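Local coordinates for protein mini spindles (Drosophila melanogaster, PDB 5VJC) that probably binds tubulin through its TOG domains, HEAT-repeat arrays, and so promotes microtubule dynamics and formation of the mitotic spindle, at residues A[5-11]-A[49-55]; A[57-61]-A[95-99]; A[74-78]-A[114-118]; A[137-142]-A[159-163]; A[215-219]-A[230-234]. All coordinates share one frame; numbering follows the deposited sequence.

Contact 1 of 5, residues A[5-11]-A[49-55]; sequences SPLLCAN and ANVNKAL
Asn52 meets the N-terminal loop 5-11 with both its backbone and its side chain. Its backbone N donates to Leu7 O at 3.0 Å, an N-H...O angle of 162°. Its ND2 donates to Ser5 O at 3.1 Å. That oxygen lies in the amide plane of Asn52, but the donor stands above the Ser5 carbonyl plane. Ser5 itself is poorly ordered.

The other end of the same amide turns to the start of the helix that follows. Asn52 OD1 accepts from Leu55 N at 3.0 Å and, weakly, from Ala54 N. Asn52 is thus the N-cap of helix 53-59. With CG anti to the backbone N (chi1 -178°), one planar group serves the helix start with its oxygen and the loop with its nitrogen.

Further along, Asn11 ND2 gives a weak hydrogen bond to Ala49 O at 3.0 Å, while Asn11 OD1 accepts from Ala13 N. A water also donates to Ala49 O and accepts from Cys9 N at 2.7 Å, so Ala49 O receives the water and the weak Asn11 bond; Cys9 O accepts from Asn88 ND2. Asn50, with positive phi, closes the preceding helix in a Schellman motif. Its CB lies beside Cys9 CB.

Apolar contacts accompany the polar ones. Leu8 and Val51 lie side by side, CD2 to CG2 at 3.9 Å, and Leu7 CB rests 4.2 Å from Leu55 CD2. The 5-11 segment therefore runs across the turn between helices 36-48 and 53-59. Leu7 also leans on helix 64-77, and Leu8 reaches Ala84 and Leu85 of helix 82-87.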
# COMPACT_ATOMS: atom_id res chain seq x y z
N SER A 5 -7.50 -31.50 -4.32
CA SER A 5 -7.03 -30.36 -5.10
C SER A 5 -6.67 -29.20 -4.18
O SER A 5 -7.56 -28.51 -3.69
CB SER A 5 -8.11 -29.93 -6.11
OG SER A 5 -7.65 -28.86 -6.93
N PRO A 6 -5.36 -28.98 -3.94
CA PRO A 6 -4.96 -27.92 -3.00
C PRO A 6 -5.43 -26.56 -3.49
O PRO A 6 -5.61 -26.40 -4.69
CB PRO A 6 -3.43 -28.02 -2.98
CG PRO A 6 -3.08 -28.59 -4.32
CD PRO A 6 -4.20 -29.55 -4.66
N LEU A 7 -5.65 -25.61 -2.58
CA LEU A 7 -6.12 -24.28 -2.96
C LEU A 7 -5.17 -23.64 -3.96
O LEU A 7 -5.58 -23.11 -4.99
CB LEU A 7 -6.26 -23.38 -1.72
CG LEU A 7 -7.32 -23.76 -0.69
CD1 LEU A 7 -7.43 -22.67 0.36
CD2 LEU A 7 -8.68 -24.00 -1.34
N LEU A 8 -3.89 -23.71 -3.63
CA LEU A 8 -2.86 -23.09 -4.45
C LEU A 8 -1.83 -24.14 -4.81
O LEU A 8 -1.50 -25.00 -3.99
CB LEU A 8 -2.20 -21.92 -3.70
CG LEU A 8 -3.12 -20.77 -3.33
CD1 LEU A 8 -2.35 -19.73 -2.55
CD2 LEU A 8 -3.74 -20.14 -4.59
N CYS A 9 -1.31 -24.07 -6.02
CA CYS A 9 -0.35 -25.07 -6.47
C CYS A 9 1.07 -24.49 -6.45
O CYS A 9 1.32 -23.42 -7.02
CB CYS A 9 -0.74 -25.57 -7.86
SG CYS A 9 0.44 -26.72 -8.63
N ALA A 10 1.98 -25.16 -5.75
CA ALA A 10 3.39 -24.78 -5.82
C ALA A 10 3.91 -25.11 -7.20
O ALA A 10 4.04 -26.28 -7.57
CB ALA A 10 4.21 -25.47 -4.75
N ASN A 11 4.16 -24.08 -7.99
CA ASN A 11 4.70 -24.25 -9.32
C ASN A 11 5.54 -23.03 -9.61
O ASN A 11 5.68 -22.15 -8.74
CB ASN A 11 3.59 -24.45 -10.35
CG ASN A 11 2.59 -23.31 -10.37
OD1 ASN A 11 2.96 -22.15 -10.24
ND2 ASN A 11 1.30 -23.64 -10.52
N ALA A 49 -2.55 -21.05 -13.68
CA ALA A 49 -1.70 -21.42 -12.54
C ALA A 49 -2.23 -22.62 -11.73
O ALA A 49 -1.63 -22.99 -10.73
CB ALA A 49 -1.51 -20.20 -11.61
N ASN A 50 -3.32 -23.25 -12.17
CA ASN A 50 -3.93 -24.36 -11.41
C ASN A 50 -4.40 -23.96 -10.00
O ASN A 50 -4.42 -24.78 -9.08
CB ASN A 50 -2.97 -25.54 -11.30
CG ASN A 50 -2.72 -26.22 -12.64
OD1 ASN A 50 -3.62 -26.34 -13.47
ND2 ASN A 50 -1.49 -26.64 -12.85
N VAL A 51 -4.78 -22.71 -9.83
CA VAL A 51 -5.49 -22.34 -8.61
C VAL A 51 -6.80 -23.15 -8.58
O VAL A 51 -7.46 -23.28 -9.61
CB VAL A 51 -5.78 -20.82 -8.56
CG1 VAL A 51 -6.74 -20.49 -7.42
CG2 VAL A 51 -4.46 -20.06 -8.40
N ASN A 52 -7.11 -23.75 -7.43
CA ASN A 52 -8.37 -24.49 -7.25
C ASN A 52 -9.53 -23.80 -7.95
O ASN A 52 -9.77 -22.61 -7.74
CB ASN A 52 -8.67 -24.64 -5.76
CG ASN A 52 -9.93 -25.45 -5.49
OD1 ASN A 52 -11.04 -24.98 -5.73
ND2 ASN A 52 -9.75 -26.67 -4.99
N LYS A 53 -10.26 -24.53 -8.79
CA LYS A 53 -11.28 -23.86 -9.60
C LYS A 53 -12.51 -23.44 -8.80
O LYS A 53 -13.20 -22.49 -9.19
CB LYS A 53 -11.67 -24.74 -10.79
CG LYS A 53 -10.63 -24.68 -11.93
CD LYS A 53 -10.18 -26.05 -12.37
CE LYS A 53 -8.95 -25.96 -13.29
NZ LYS A 53 -9.29 -25.12 -14.47
N ALA A 54 -12.79 -24.10 -7.68
CA ALA A 54 -13.90 -23.63 -6.84
C ALA A 54 -13.51 -22.30 -6.17
O ALA A 54 -14.34 -21.40 -6.04
CB ALA A 54 -14.27 -24.68 -5.79
N LEU A 55 -12.25 -22.19 -5.78
CA LEU A 55 -11.73 -20.98 -5.16
C LEU A 55 -11.84 -19.82 -6.13
O LEU A 55 -12.34 -18.75 -5.79
CB LEU A 55 -10.30 -21.17 -4.71
CG LEU A 55 -9.71 -20.08 -3.82
CD1 LEU A 55 -10.37 -20.11 -2.43
CD2 LEU A 55 -8.21 -20.24 -3.73
O HOH W 1 -2.00 -22.21 -7.86

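Contact 2 of 5, residues A[57-61]-A[95-99]; sequences ANMFH and WLTLR
Met59 lies over one face of the Trp95 indole, a Met-aromatic contact in the helical HEAT-repeat array of this TOG domain. It joins the end of helix 53-59 to helix 89-99. Met59 CG makes a CH-pi contact over the face, 3.9 Å from the centroid of the five-membered ring. Met59 SD stands above the same face at a distance, 4.6 Å from that centroid. With CG beside the backbone N (chi1 -83°) and the chain extended beyond it, the thioether runs over the indole face.

Phe60 adds an edge-to-face pair. The edge of Trp95 points at the face of Phe60, with centroids 5.8 Å apart and planes at 80°. Phe60 CE1 also packs against Leu98 CD1 at 4.2 Å. Across the indole from Met59 lies the Arg99 guanidinium, whose centre sits over Trp95 CE2. The indole thus lies between Met59 of the other helix and Arg99 of its own, though the exact place of the Arg99 end is doubtful.

A second shell surrounds these groups. Met59 touches Met46, and Phe60 touches Thr39, Leu42 and Arg43, all on helix 36-48. Trp95 is backed by Val70 and Ile71 of helix 64-77. Arg99 packs on Val107 and has a long, weak ion pair with Asp102.

The indole nitrogen finds its acceptor in the ring plane. Trp95 NE1 donates to Met59 O at 2.9 Å with a nearly straight angle of 171°, although the position of that oxygen is less certain in the model.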
# COMPACT_ATOMS: atom_id res chain seq x y z
N ALA A 57 -13.92 -19.56 -8.59
CA ALA A 57 -15.33 -19.23 -8.69
C ALA A 57 -15.77 -18.27 -7.58
O ALA A 57 -16.44 -17.27 -7.85
CB ALA A 57 -16.19 -20.51 -8.66
N ASN A 58 -15.37 -18.57 -6.34
CA ASN A 58 -15.70 -17.73 -5.18
C ASN A 58 -15.02 -16.37 -5.21
O ASN A 58 -15.58 -15.38 -4.76
CB ASN A 58 -15.32 -18.45 -3.88
CG ASN A 58 -16.28 -19.56 -3.55
OD1 ASN A 58 -17.46 -19.47 -3.87
ND2 ASN A 58 -15.78 -20.62 -2.92
N MET A 59 -13.81 -16.34 -5.77
CA MET A 59 -13.00 -15.14 -5.86
C MET A 59 -13.66 -14.08 -6.72
O MET A 59 -13.55 -12.88 -6.45
CB MET A 59 -11.62 -15.48 -6.43
CG MET A 59 -10.64 -15.99 -5.39
SD MET A 59 -9.11 -16.62 -6.13
CE MET A 59 -8.08 -16.70 -4.68
N PHE A 60 -14.36 -14.51 -7.77
CA PHE A 60 -14.95 -13.55 -8.69
C PHE A 60 -16.48 -13.52 -8.60
O PHE A 60 -17.16 -12.99 -9.47
CB PHE A 60 -14.44 -13.82 -10.10
CG PHE A 60 -12.93 -13.70 -10.21
CD1 PHE A 60 -12.34 -12.44 -10.30
CD2 PHE A 60 -12.12 -14.82 -10.12
CE1 PHE A 60 -10.95 -12.31 -10.36
CE2 PHE A 60 -10.72 -14.70 -10.17
CZ PHE A 60 -10.13 -13.45 -10.29
N HIS A 61 -17.01 -14.05 -7.51
CA HIS A 61 -18.42 -13.91 -7.21
C HIS A 61 -18.69 -12.44 -6.83
O HIS A 61 -17.82 -11.76 -6.28
CB HIS A 61 -18.82 -14.86 -6.09
CG HIS A 61 -20.28 -15.17 -6.04
ND1 HIS A 61 -21.24 -14.22 -5.75
CD2 HIS A 61 -20.96 -16.33 -6.25
CE1 HIS A 61 -22.43 -14.77 -5.77
NE2 HIS A 61 -22.29 -16.05 -6.08
N TRP A 95 -5.61 -10.11 -6.34
CA TRP A 95 -7.01 -10.36 -6.00
C TRP A 95 -7.43 -9.43 -4.84
O TRP A 95 -8.55 -8.92 -4.82
CB TRP A 95 -7.26 -11.82 -5.61
CG TRP A 95 -8.69 -12.07 -5.21
CD1 TRP A 95 -9.78 -12.13 -6.04
CD2 TRP A 95 -9.20 -12.27 -3.88
NE1 TRP A 95 -10.93 -12.36 -5.31
CE2 TRP A 95 -10.60 -12.45 -3.98
CE3 TRP A 95 -8.61 -12.33 -2.61
CZ2 TRP A 95 -11.41 -12.67 -2.87
CZ3 TRP A 95 -9.42 -12.54 -1.50
CH2 TRP A 95 -10.80 -12.71 -1.64
N LEU A 96 -6.53 -9.20 -3.90
CA LEU A 96 -6.86 -8.32 -2.79
C LEU A 96 -6.97 -6.86 -3.27
O LEU A 96 -7.85 -6.14 -2.80
CB LEU A 96 -5.85 -8.48 -1.65
CG LEU A 96 -6.05 -9.88 -1.05
CD1 LEU A 96 -4.83 -10.36 -0.31
CD2 LEU A 96 -7.33 -9.91 -0.15
N THR A 97 -6.13 -6.45 -4.21
CA THR A 97 -6.23 -5.08 -4.72
C THR A 97 -7.61 -4.82 -5.34
O THR A 97 -8.12 -3.70 -5.26
CB THR A 97 -5.13 -4.72 -5.77
OG1 THR A 97 -5.35 -5.45 -6.99
CG2 THR A 97 -3.70 -4.98 -5.22
N LEU A 98 -8.23 -5.85 -5.94
CA LEU A 98 -9.61 -5.68 -6.41
C LEU A 98 -10.59 -5.46 -5.26
O LEU A 98 -11.46 -4.61 -5.33
CB LEU A 98 -10.04 -6.88 -7.25
CG LEU A 98 -9.23 -7.14 -8.50
CD1 LEU A 98 -9.71 -8.45 -9.12
CD2 LEU A 98 -9.36 -5.98 -9.51
N ARG A 99 -10.41 -6.22 -4.18
CA ARG A 99 -11.23 -6.09 -2.97
C ARG A 99 -11.05 -4.76 -2.24
O ARG A 99 -11.88 -4.38 -1.41
CB ARG A 99 -10.92 -7.24 -2.00
CG ARG A 99 -11.48 -8.57 -2.49
CD ARG A 99 -12.85 -8.30 -3.06
NE ARG A 99 -13.33 -9.30 -4.00
CZ ARG A 99 -12.72 -9.65 -5.12
NH1 ARG A 99 -11.54 -9.13 -5.45
NH2 ARG A 99 -13.27 -10.57 -5.91

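Contact 3 of 5, residues A[74-78]-A[114-118]; sequences LSEDL and YLVQV
Leu74 and Tyr114 come at each other at a slant, with Leu74 CB 3.6 Å from Tyr114 CZ near the phenol end. The rest of the ring lies against the backbone of Leu74 and Ser75. Its CD1 lies 3.8 Å from Ser75 CA, and its CE1 passes close to the Leu74 carbonyl. Tyr114 reaches this place because its CG lies anti to the backbone N (chi1 171°), which throws the ring out toward the other helix. One face of the ring is occupied by Val118 CG2, one turn later in the same helix.

The phenol oxygen is linked back by a water. This water donates to Leu74 O at 2.8 Å and bonds Tyr114 OH. With a phenylalanine in place of Tyr114 the water would probably lose its phenol partner, and the bridge to Leu74 O with it.

The two segments belong to helices 64-77 and 105-124, part of the helical HEAT-repeat array of the TOG domain. Leu85 of helix 82-87 touches Leu78, Tyr114 and Val118.

Gln117, extended beyond CG, reaches toward Ser75. Ser75 OG donates to Gln117 OE1 at 2.7 Å, in the carbonyl plane and on a lone pair, with a C=O...OG angle of 108°. The aliphatic base of Gln117 packs instead. Leu78 CD2 lies 3.6 Å from Gln117 CB. The same methyl reaches Tyr114 CE1 at 4.2 Å and Val118 CG2 at 4.2 Å.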
# COMPACT_ATOMS: atom_id res chain seq x y z
N LEU A 74 -7.89 -19.10 2.63
CA LEU A 74 -6.48 -18.82 2.43
C LEU A 74 -5.75 -18.69 3.76
O LEU A 74 -4.61 -19.14 3.91
CB LEU A 74 -6.30 -17.56 1.59
CG LEU A 74 -6.76 -17.61 0.14
CD1 LEU A 74 -6.85 -16.21 -0.46
CD2 LEU A 74 -5.81 -18.50 -0.66
N SER A 75 -6.41 -18.05 4.73
CA SER A 75 -5.81 -17.88 6.05
C SER A 75 -5.51 -19.22 6.71
O SER A 75 -4.44 -19.41 7.30
CB SER A 75 -6.71 -17.03 6.96
OG SER A 75 -6.09 -16.85 8.23
N GLU A 76 -6.45 -20.15 6.62
CA GLU A 76 -6.24 -21.48 7.20
C GLU A 76 -5.16 -22.26 6.43
O GLU A 76 -4.34 -22.95 7.02
CB GLU A 76 -7.54 -22.27 7.22
CG GLU A 76 -8.15 -22.39 8.61
CD GLU A 76 -9.65 -22.12 8.62
OE1 GLU A 76 -10.27 -22.12 7.53
OE2 GLU A 76 -10.20 -21.90 9.72
N ASP A 77 -5.15 -22.09 5.11
CA ASP A 77 -4.23 -22.84 4.24
C ASP A 77 -2.78 -22.39 4.39
O ASP A 77 -1.86 -23.10 3.98
CB ASP A 77 -4.65 -22.70 2.77
CG ASP A 77 -3.86 -23.61 1.84
OD1 ASP A 77 -3.77 -24.82 2.14
OD2 ASP A 77 -3.31 -23.11 0.83
N LEU A 78 -2.58 -21.23 4.99
CA LEU A 78 -1.26 -20.58 4.97
C LEU A 78 -0.21 -21.30 5.82
O LEU A 78 0.95 -21.38 5.41
CB LEU A 78 -1.38 -19.11 5.42
CG LEU A 78 -0.08 -18.30 5.52
CD1 LEU A 78 0.75 -18.35 4.24
CD2 LEU A 78 -0.40 -16.85 5.88
N TYR A 114 -5.31 -11.13 7.07
CA TYR A 114 -4.64 -12.17 6.28
C TYR A 114 -3.30 -11.68 5.76
O TYR A 114 -2.28 -12.34 5.90
CB TYR A 114 -5.53 -12.60 5.11
CG TYR A 114 -4.85 -13.53 4.10
CD1 TYR A 114 -4.28 -14.74 4.51
CD2 TYR A 114 -4.78 -13.20 2.75
CE1 TYR A 114 -3.67 -15.59 3.59
CE2 TYR A 114 -4.17 -14.05 1.83
CZ TYR A 114 -3.62 -15.24 2.25
OH TYR A 114 -3.00 -16.06 1.32
N LEU A 115 -3.31 -10.49 5.18
CA LEU A 115 -2.09 -9.90 4.64
C LEU A 115 -0.98 -9.78 5.67
O LEU A 115 0.19 -9.96 5.34
CB LEU A 115 -2.39 -8.52 4.04
CG LEU A 115 -2.98 -8.61 2.64
CD1 LEU A 115 -3.64 -7.30 2.29
CD2 LEU A 115 -1.86 -8.95 1.62
N VAL A 116 -1.36 -9.45 6.92
CA VAL A 116 -0.38 -9.42 7.99
C VAL A 116 0.24 -10.81 8.16
O VAL A 116 1.45 -10.90 8.30
CB VAL A 116 -1.00 -8.93 9.33
CG1 VAL A 116 -0.02 -9.12 10.48
CG2 VAL A 116 -1.38 -7.46 9.20
N GLN A 117 -0.57 -11.87 8.14
CA GLN A 117 -0.04 -13.24 8.24
C GLN A 117 0.87 -13.57 7.05
O GLN A 117 1.93 -14.20 7.20
CB GLN A 117 -1.15 -14.30 8.31
CG GLN A 117 -2.30 -14.13 9.31
CD GLN A 117 -3.43 -15.12 8.99
OE1 GLN A 117 -4.55 -14.73 8.63
NE2 GLN A 117 -3.11 -16.42 9.05
N VAL A 118 0.45 -13.16 5.86
CA VAL A 118 1.25 -13.37 4.65
C VAL A 118 2.61 -12.69 4.72
O VAL A 118 3.64 -13.31 4.45
CB VAL A 118 0.52 -12.85 3.39
CG1 VAL A 118 1.47 -12.76 2.19
CG2 VAL A 118 -0.67 -13.75 3.07
O HOH W 2 -2.73 -18.50 1.97

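Contact 4 of 5, residues A[137-142]-A[159-163]; sequences FVPHLL and VLRQV
Leu141 reaches from helix 131-142 to helix 150-166. Its CB lies over one face of the Phe137 ring, toward the rim, one turn back in its own helix. Its CG is anti to the backbone N (chi1 166°), which carries the branch toward the facing helix. Of the two methyls, CD2 makes the closer contacts; CD1 also lies near Val159 CG1. CD2 meets Val159 CG1 at 3.8 Å and Leu160 CD1 at 3.9 Å, and lies farther from Val163 CG2, at 4.4 Å. One methyl thus sits among three side chains of the opposite helix.

The neighbours of Leu141 widen this patch. Phe137 presents the edge of its ring, with CE2 4.0 Å from Val163 CG2 and CZ near Val159 CG1. Val138 splits its branches: CG1 goes to Leu160 CD1, and CG2 to Val163 CG1 at 3.9 Å. Leu142 CD2 meets Leu160 CD2 at 4.0 Å, the two side chains at about a right angle. No hydrogen bond crosses. The contact is wholly apolar and buried.

The two short helical segments run nearly antiparallel, at 156°, with axes 11.1 Å apart. Such near-antiparallel packing is consistent with a HEAT-repeat domain. Helix 131-142 is kinked near Pro139.

The pair lies close to the centre of the chain. Phe137 and Val159 also touch Leu115 of helix 105-124, and Val163 touches Phe119 there. From the following part of the chain, Tyr175 of helix 169-178 packs on Val138 and Leu142.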
# COMPACT_ATOMS: atom_id res chain seq x y z
N PHE A 137 0.67 -3.74 -5.99
CA PHE A 137 0.00 -3.90 -4.71
C PHE A 137 -0.04 -2.62 -3.87
O PHE A 137 -1.10 -2.22 -3.45
CB PHE A 137 0.69 -5.01 -3.90
CG PHE A 137 0.12 -5.20 -2.52
CD1 PHE A 137 -1.21 -5.55 -2.34
CD2 PHE A 137 0.93 -5.03 -1.40
CE1 PHE A 137 -1.74 -5.73 -1.04
CE2 PHE A 137 0.41 -5.21 -0.10
CZ PHE A 137 -0.92 -5.56 0.07
N VAL A 138 1.11 -2.01 -3.65
CA VAL A 138 1.22 -0.89 -2.71
C VAL A 138 0.35 0.35 -3.01
O VAL A 138 -0.26 0.87 -2.09
CB VAL A 138 2.69 -0.45 -2.59
CG1 VAL A 138 2.86 0.71 -1.58
CG2 VAL A 138 3.54 -1.66 -2.18
N PRO A 139 0.26 0.82 -4.29
CA PRO A 139 -0.58 2.00 -4.53
C PRO A 139 -2.04 1.78 -4.13
O PRO A 139 -2.70 2.70 -3.63
CB PRO A 139 -0.49 2.21 -6.06
CG PRO A 139 0.69 1.48 -6.48
CD PRO A 139 0.95 0.37 -5.51
N HIS A 140 -2.50 0.55 -4.35
CA HIS A 140 -3.87 0.20 -4.08
C HIS A 140 -4.10 0.03 -2.59
O HIS A 140 -5.15 0.42 -2.07
CB HIS A 140 -4.25 -1.08 -4.84
CG HIS A 140 -4.03 -0.97 -6.31
ND1 HIS A 140 -4.85 -0.22 -7.12
CD2 HIS A 140 -3.06 -1.47 -7.10
CE1 HIS A 140 -4.41 -0.29 -8.37
NE2 HIS A 140 -3.32 -1.04 -8.38
N LEU A 141 -3.13 -0.58 -1.92
CA LEU A 141 -3.19 -0.67 -0.47
C LEU A 141 -3.26 0.73 0.14
O LEU A 141 -4.10 1.00 0.98
CB LEU A 141 -1.99 -1.43 0.08
CG LEU A 141 -1.69 -1.37 1.57
CD1 LEU A 141 -2.72 -2.20 2.35
CD2 LEU A 141 -0.20 -1.87 1.84
N LEU A 142 -2.37 1.62 -0.31
CA LEU A 142 -2.29 2.96 0.25
C LEU A 142 -3.58 3.76 0.10
O LEU A 142 -3.85 4.64 0.92
CB LEU A 142 -1.14 3.73 -0.39
CG LEU A 142 0.18 3.58 0.37
CD1 LEU A 142 1.33 3.92 -0.54
CD2 LEU A 142 0.18 4.51 1.59
N VAL A 159 0.18 -3.56 7.58
CA VAL A 159 0.66 -4.21 6.35
C VAL A 159 1.71 -3.35 5.67
O VAL A 159 2.75 -3.84 5.28
CB VAL A 159 -0.53 -4.47 5.36
CG1 VAL A 159 -0.02 -5.00 3.98
CG2 VAL A 159 -1.54 -5.43 5.98
N LEU A 160 1.45 -2.05 5.52
CA LEU A 160 2.42 -1.19 4.85
C LEU A 160 3.78 -1.24 5.57
O LEU A 160 4.85 -1.25 4.94
CB LEU A 160 1.91 0.25 4.79
CG LEU A 160 2.74 1.20 3.90
CD1 LEU A 160 2.51 0.94 2.40
CD2 LEU A 160 2.46 2.65 4.23
N ARG A 161 3.74 -1.35 6.89
CA ARG A 161 5.00 -1.33 7.64
C ARG A 161 5.69 -2.68 7.67
O ARG A 161 6.83 -2.78 8.10
CB ARG A 161 4.74 -0.80 9.04
CG ARG A 161 4.45 0.69 8.99
CD ARG A 161 4.06 1.27 10.34
NE ARG A 161 3.62 2.65 10.20
CZ ARG A 161 3.36 3.46 11.21
NH1 ARG A 161 3.53 3.04 12.46
NH2 ARG A 161 2.97 4.71 10.98
N GLN A 162 5.01 -3.70 7.14
CA GLN A 162 5.65 -4.95 6.79
C GLN A 162 6.21 -4.92 5.37
O GLN A 162 7.27 -5.46 5.12
CB GLN A 162 4.67 -6.11 6.90
CG GLN A 162 4.20 -6.40 8.30
CD GLN A 162 3.16 -7.47 8.28
OE1 GLN A 162 2.09 -7.30 7.65
NE2 GLN A 162 3.47 -8.61 8.90
N VAL A 163 5.48 -4.31 4.44
CA VAL A 163 5.92 -4.24 3.05
C VAL A 163 7.31 -3.61 2.94
O VAL A 163 8.16 -4.10 2.17
CB VAL A 163 4.93 -3.45 2.18
CG1 VAL A 163 5.49 -3.25 0.78
CG2 VAL A 163 3.58 -4.20 2.11

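Contact 5 of 5, residues A[215-219]-A[230-234]; sequences IARQI and ALNCI
Ile219 and Leu231 make the first group of apolar contacts, their side chains crossing at about a right angle. Leu231 CD2 touches both Ile219 CG2 and Ile219 CD1, each at 3.6 Å. Ile219 CG1 sits 3.7 Å from Ala230 CB, and its CD1 reaches Ile234 CG1. The CG1 branch lies beside the backbone N (chi1 -71°), which carries CD1 to the helix 224-241 side. Cutting Ile219 back to alanine removes both methyls that touch Leu231 CD2 and is likely to open a gap beside it.

A second apolar group centres on Ile215. It slides past Ile234 in the opposite direction, with CG2 3.6 Å from Ile234 CD1. Ala216 CB is near the same methyl.

The sulfur of Cys233 rests against Ile215 CD1 and CG2, with SG 3.9 Å from CD1. Ala230 CB meets Gln218 CB at 3.6 Å and lies close to Ile215 O. No hydrogen bond joins the two segments.

Helices 209-217 and 224-241 pair here within the HEAT-repeat array. Leu192 and Thr196 of helix 185-202 adjoin Ile215 and Cys233 respectively, while Leu260 of helix 254-264 packs on Ile234.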
# COMPACT_ATOMS: atom_id res chain seq x y z
N ILE A 215 5.71 18.44 0.63
CA ILE A 215 5.08 18.31 1.94
C ILE A 215 4.67 19.68 2.49
O ILE A 215 3.57 19.84 3.06
CB ILE A 215 6.01 17.62 2.97
CG1 ILE A 215 6.17 16.12 2.63
CG2 ILE A 215 5.46 17.78 4.38
CD1 ILE A 215 7.46 15.48 3.20
N ALA A 216 5.55 20.67 2.31
CA ALA A 216 5.32 22.00 2.88
C ALA A 216 4.11 22.71 2.25
O ALA A 216 3.39 23.44 2.93
CB ALA A 216 6.59 22.86 2.72
N ARG A 217 3.87 22.46 0.96
CA ARG A 217 2.70 22.99 0.27
C ARG A 217 1.39 22.66 1.00
O ARG A 217 0.43 23.43 0.94
CB ARG A 217 2.63 22.44 -1.16
CG ARG A 217 3.63 23.07 -2.12
CD ARG A 217 3.49 22.45 -3.50
NE ARG A 217 4.42 23.03 -4.48
CZ ARG A 217 4.17 24.15 -5.17
NH1 ARG A 217 3.03 24.81 -5.00
NH2 ARG A 217 5.07 24.61 -6.03
N GLN A 218 1.37 21.53 1.69
CA GLN A 218 0.16 21.06 2.37
C GLN A 218 -0.15 21.86 3.65
O GLN A 218 -1.21 21.68 4.26
CB GLN A 218 0.30 19.58 2.72
CG GLN A 218 0.55 18.70 1.51
CD GLN A 218 -0.64 18.66 0.59
OE1 GLN A 218 -1.78 18.64 1.04
NE2 GLN A 218 -0.39 18.68 -0.71
N ILE A 219 0.77 22.72 4.06
CA ILE A 219 0.56 23.47 5.29
C ILE A 219 -0.57 24.48 5.13
O ILE A 219 -1.32 24.74 6.07
CB ILE A 219 1.86 24.16 5.74
CG1 ILE A 219 2.86 23.11 6.23
CG2 ILE A 219 1.59 25.16 6.85
CD1 ILE A 219 4.23 23.67 6.60
N ALA A 230 0.90 18.25 8.00
CA ALA A 230 2.02 18.74 7.21
C ALA A 230 3.03 19.46 8.11
O ALA A 230 4.25 19.32 7.93
CB ALA A 230 1.54 19.65 6.10
N LEU A 231 2.52 20.21 9.08
CA LEU A 231 3.36 20.91 10.06
C LEU A 231 4.20 19.93 10.86
O LEU A 231 5.41 20.12 10.99
CB LEU A 231 2.51 21.75 11.00
CG LEU A 231 1.88 23.01 10.40
CD1 LEU A 231 0.90 23.63 11.38
CD2 LEU A 231 2.97 23.99 10.00
N ASN A 232 3.56 18.91 11.42
CA ASN A 232 4.28 17.89 12.18
C ASN A 232 5.35 17.24 11.34
O ASN A 232 6.43 16.90 11.84
CB ASN A 232 3.33 16.82 12.71
CG ASN A 232 2.53 17.31 13.89
OD1 ASN A 232 2.96 18.22 14.60
ND2 ASN A 232 1.37 16.71 14.11
N CYS A 233 5.08 17.11 10.05
CA CYS A 233 6.02 16.45 9.17
C CYS A 233 7.23 17.34 8.89
O CYS A 233 8.37 16.86 8.89
CB CYS A 233 5.35 16.02 7.87
SG CYS A 233 6.42 14.96 6.89
N ILE A 234 7.00 18.63 8.67
CA ILE A 234 8.11 19.55 8.40
C ILE A 234 8.93 19.75 9.68
O ILE A 234 10.15 19.87 9.61
CB ILE A 234 7.60 20.90 7.86
CG1 ILE A 234 7.00 20.69 6.47
CG2 ILE A 234 8.73 21.92 7.75
CD1 ILE A 234 7.96 20.06 5.48

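Overall arrangement
The five contacts follow the chain from its N-terminal segment to helix 224-241 of an all-helical domain. Contacts 1 and 2 share helix 53-59, and their centres are 15 Å apart. Contact 3 touches both, through Leu7, Leu8 and Leu55 on one side and Leu96 on the other. Contacts 2 and 3 alternate along the chain; all other pairs come in series. Contact 4, near the chain's centre, touches contacts 2 and 3. Contact 5 stands alone, with nearest atoms about 12 Å from contact 4, and its centre is 47 Å from that of contact 1. Direct packing thus links contacts 1 to 4, with contact 5 farther along the same HEAT-repeat array, consistent with a tubulin-binding TOG domain.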